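Local structure of charybdin (Charybdis maritima, 2B7U) at residues 206-211 with 234-239. The protein belongs to the ribosome-inactivating proteins, a family known from many plants and some bacteria, with a mixed beta-sheet packed with several helices. Sequence-based numbering, arbitrary orientation.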
ATOM      1  N   SER A 206      -2.405   6.964 -11.620  1.00 11.74           N
ATOM      2  CA  SER A 206      -1.045   6.624 -12.064  1.00 11.34           C
ATOM      3  C   SER A 206      -1.018   6.528 -13.579  1.00 11.65           C
ATOM      4  O   SER A 206      -0.094   7.038 -14.202  1.00 12.43           O
ATOM      5  CB  SER A 206      -0.588   5.303 -11.461  1.00 11.72           C
ATOM      6  OG  SER A 206      -0.376   5.448 -10.060  1.00 11.76           O
ATOM      7  N   PHE A 207      -2.010   5.855 -14.145  1.00 12.04           N
ATOM      8  CA  PHE A 207      -2.087   5.699 -15.589  1.00 12.40           C
ATOM      9  C   PHE A 207      -2.225   7.047 -16.277  1.00 12.64           C
ATOM     10  O   PHE A 207      -1.539   7.339 -17.272  1.00 11.62           O
ATOM     11  CB  PHE A 207      -3.275   4.821 -15.981  1.00 13.18           C
ATOM     12  CG  PHE A 207      -3.390   4.630 -17.462  1.00 14.11           C
ATOM     13  CD1 PHE A 207      -4.247   5.422 -18.196  1.00 17.04           C
ATOM     14  CD2 PHE A 207      -2.569   3.712 -18.114  1.00 17.20           C
ATOM     15  CE1 PHE A 207      -4.322   5.283 -19.584  1.00 17.76           C
ATOM     16  CE2 PHE A 207      -2.653   3.562 -19.496  1.00 18.09           C
ATOM     17  CZ  PHE A 207      -3.529   4.348 -20.211  1.00 17.42           C
ATOM     18  N   MET A 208      -3.151   7.883 -15.793  1.00 12.61           N
ATOM     19  CA  MET A 208      -3.329   9.208 -16.416  1.00 13.56           C
ATOM     20  C   MET A 208      -2.031  10.016 -16.448  1.00 12.64           C
ATOM     21  O   MET A 208      -1.721  10.731 -17.422  1.00 13.55           O
ATOM     22  CB  MET A 208      -4.379  10.055 -15.676  1.00 14.72           C
ATOM     23  CG  MET A 208      -5.745   9.515 -15.711  1.00 16.05           C
ATOM     24  SD  MET A 208      -6.811  10.506 -14.623  1.00 17.91           S
ATOM     25  CE  MET A 208      -8.192   9.415 -14.583  1.00 20.98           C
ATOM     26  N   ILE A 209      -1.294   9.962 -15.350  1.00 11.26           N
ATOM     27  CA  ILE A 209      -0.035  10.722 -15.195  1.00 11.06           C
ATOM     28  C   ILE A 209       1.031  10.191 -16.148  1.00 11.39           C
ATOM     29  O   ILE A 209       1.627  10.974 -16.901  1.00 11.04           O
ATOM     30  CB  ILE A 209       0.446  10.673 -13.749  1.00 12.27           C
ATOM     31  CG1 ILE A 209      -0.525  11.487 -12.871  1.00 10.75           C
ATOM     32  CG2 ILE A 209       1.872  11.217 -13.609  1.00 13.30           C
ATOM     33  CD1 ILE A 209      -0.417  11.125 -11.433  1.00 14.37           C
ATOM     34  N   LEU A 210       1.259   8.881 -16.170  1.00 11.46           N
ATOM     35  CA  LEU A 210       2.297   8.341 -17.046  1.00 11.52           C
ATOM     36  C   LEU A 210       1.883   8.414 -18.518  1.00 12.33           C
ATOM     37  O   LEU A 210       2.716   8.654 -19.377  1.00 12.70           O
ATOM     38  CB  LEU A 210       2.638   6.913 -16.671  1.00 12.40           C
ATOM     39  CG  LEU A 210       3.298   6.761 -15.317  1.00 13.14           C
ATOM     40  CD1 LEU A 210       3.755   5.334 -15.141  1.00 15.23           C
ATOM     41  CD2 LEU A 210       4.479   7.720 -15.158  1.00 14.36           C
ATOM     42  N   LYS A 211       0.605   8.212 -18.816  1.00 11.18           N
ATOM     43  CA  LYS A 211       0.176   8.310 -20.216  1.00 12.11           C
ATOM     44  C   LYS A 211       0.296   9.758 -20.679  1.00 11.34           C
ATOM     45  O   LYS A 211       0.681  10.015 -21.848  1.00 12.52           O
ATOM     46  CB  LYS A 211      -1.231   7.704 -20.424  1.00 13.43           C
ATOM     47  CG  LYS A 211      -1.487   7.300 -21.863  1.00 16.17           C
ATOM     48  CD  LYS A 211      -0.792   6.042 -22.277  1.00 16.35           C
ATOM     49  CE  LYS A 211      -1.140   5.694 -23.719  1.00 17.95           C
ATOM     50  NZ  LYS A 211      -0.434   4.490 -24.183  1.00 19.63           N
ATOM     51  N   ASP A 234       0.208  17.452 -13.989  1.00 18.28           N
ATOM     52  CA  ASP A 234       1.173  17.966 -13.015  1.00 20.27           C
ATOM     53  C   ASP A 234       0.536  18.169 -11.641  1.00 19.53           C
ATOM     54  O   ASP A 234       1.113  17.805 -10.606  1.00 20.12           O
ATOM     55  CB  ASP A 234       1.775  19.288 -13.480  1.00 21.75           C
ATOM     56  CG  ASP A 234       2.834  19.809 -12.536  1.00 26.30           C
ATOM     57  OD1 ASP A 234       2.958  21.045 -12.387  1.00 34.57           O
ATOM     58  OD2 ASP A 234       3.549  18.983 -11.942  1.00 33.78           O
ATOM     59  N   GLU A 235      -0.665  18.735 -11.623  1.00 18.36           N
ATOM     60  CA  GLU A 235      -1.349  18.993 -10.364  1.00 18.83           C
ATOM     61  C   GLU A 235      -1.775  17.685  -9.729  1.00 16.66           C
ATOM     62  O   GLU A 235      -1.741  17.544  -8.512  1.00 17.43           O
ATOM     63  CB  GLU A 235      -2.574  19.868 -10.569  1.00 18.57           C
ATOM     64  CG  GLU A 235      -2.296  21.278 -10.941  1.00 22.55           C
ATOM     65  CD  GLU A 235      -3.576  21.963 -11.377  1.00 23.98           C
ATOM     66  OE1 GLU A 235      -4.127  22.767 -10.586  1.00 33.60           O
ATOM     67  OE2 GLU A 235      -4.049  21.670 -12.496  1.00 30.39           O
ATOM     68  N   LEU A 236      -2.173  16.724 -10.549  1.00 14.19           N
ATOM     69  CA  LEU A 236      -2.581  15.419 -10.001  1.00 13.42           C
ATOM     70  C   LEU A 236      -1.386  14.698  -9.363  1.00 13.58           C
ATOM     71  O   LEU A 236      -1.491  14.075  -8.282  1.00 13.65           O
ATOM     72  CB  LEU A 236      -3.229  14.589 -11.091  1.00 13.78           C
ATOM     73  CG  LEU A 236      -3.884  13.290 -10.648  1.00 14.58           C
ATOM     74  CD1 LEU A 236      -5.042  13.545  -9.652  1.00 15.29           C
ATOM     75  CD2 LEU A 236      -4.363  12.544 -11.823  1.00 13.34           C
ATOM     76  N   LEU A 237      -0.232  14.788 -10.031  1.00 13.79           N
ATOM     77  CA  LEU A 237       0.981  14.116  -9.561  1.00 14.55           C
ATOM     78  C   LEU A 237       1.388  14.558  -8.140  1.00 14.07           C
ATOM     79  O   LEU A 237       1.943  13.775  -7.376  1.00 14.42           O
ATOM     80  CB  LEU A 237       2.136  14.337 -10.559  1.00 14.73           C
ATOM     81  CG  LEU A 237       3.463  13.661 -10.206  1.00 15.54           C
ATOM     82  CD1 LEU A 237       3.298  12.144 -10.017  1.00 15.85           C
ATOM     83  CD2 LEU A 237       4.517  13.996 -11.267  1.00 16.91           C
ATOM     84  N   ASN A 238       1.077  15.809  -7.795  1.00 15.22           N
ATOM     85  CA  ASN A 238       1.380  16.365  -6.472  1.00 16.14           C
ATOM     86  C   ASN A 238       0.718  15.578  -5.346  1.00 15.19           C
ATOM     87  O   ASN A 238       1.214  15.580  -4.197  1.00 16.97           O
ATOM     88  CB  ASN A 238       0.925  17.817  -6.394  1.00 17.14           C
ATOM     89  CG  ASN A 238       1.846  18.798  -7.127  1.00 21.92           C
ATOM     90  OD1 ASN A 238       1.440  19.943  -7.368  1.00 29.15           O
ATOM     91  ND2 ASN A 238       3.078  18.378  -7.477  1.00 23.62           N
ATOM     92  N   PHE A 239      -0.387  14.893  -5.644  1.00 13.12           N
ATOM     93  CA  PHE A 239      -1.049  14.038  -4.642  1.00 12.84           C
ATOM     94  C   PHE A 239      -0.341  12.711  -4.400  1.00 12.29           C
ATOM     95  O   PHE A 239      -0.527  12.107  -3.335  1.00 13.21           O
ATOM     96  CB  PHE A 239      -2.497  13.735  -5.058  1.00 13.90           C
ATOM     97  CG  PHE A 239      -3.409  14.916  -4.967  1.00 14.24           C
ATOM     98  CD1 PHE A 239      -3.452  15.852  -5.991  1.00 15.46           C
ATOM     99  CD2 PHE A 239      -4.208  15.111  -3.839  1.00 13.96           C
ATOM    100  CE1 PHE A 239      -4.294  16.970  -5.912  1.00 16.90           C
ATOM    101  CE2 PHE A 239      -5.066  16.221  -3.761  1.00 16.15           C
ATOM    102  CZ  PHE A 239      -5.095  17.147  -4.813  1.00 16.12           C
TER
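The carbonyl oxygen of Leu236 receives the backbone N-H of Phe239, with Leu236 O and Phe239 N 3.0 Å apart, and also sits at the edge of the Phe239 ring, in its plane. This turn belongs to the C-terminal part of the ribosome-inactivating fold, where helix 233-237, just after the hairpin of strands 223-225 and 228-230, packs against helix 202-214. No hydrogen bond joins the two segments, so their contact is purely apolar and centres on Ile209. A beta-branched residue suits this place because its two arms can meet two neighbours. CG1 of Ile209 lies 4.1 Å from CD2 of Leu236, while its CG2 reaches CD1 of Leu237 at 4.0 Å. With CG1 anti to the carbonyl carbon (chi1 -69°) and CD1 extended beyond it, the longer arm runs across to the opposing backbone. Leu236 also meets Met208, whose long, unbranched side chain brings SD to 4.2 Å from Leu236 CD2. Leucine's forked end suits residues with neighbours on several elements: Leu236 also packs on Ile225 and Ile230 of the hairpin, and Leu237 on Leu40 of strand 38-40, which touches Ile209 too. The side chains of Ile209 and Leu237 cross at about a right angle, and the Ile209 methyl CD1 comes to rest 3.8 Å from CA of Leu237.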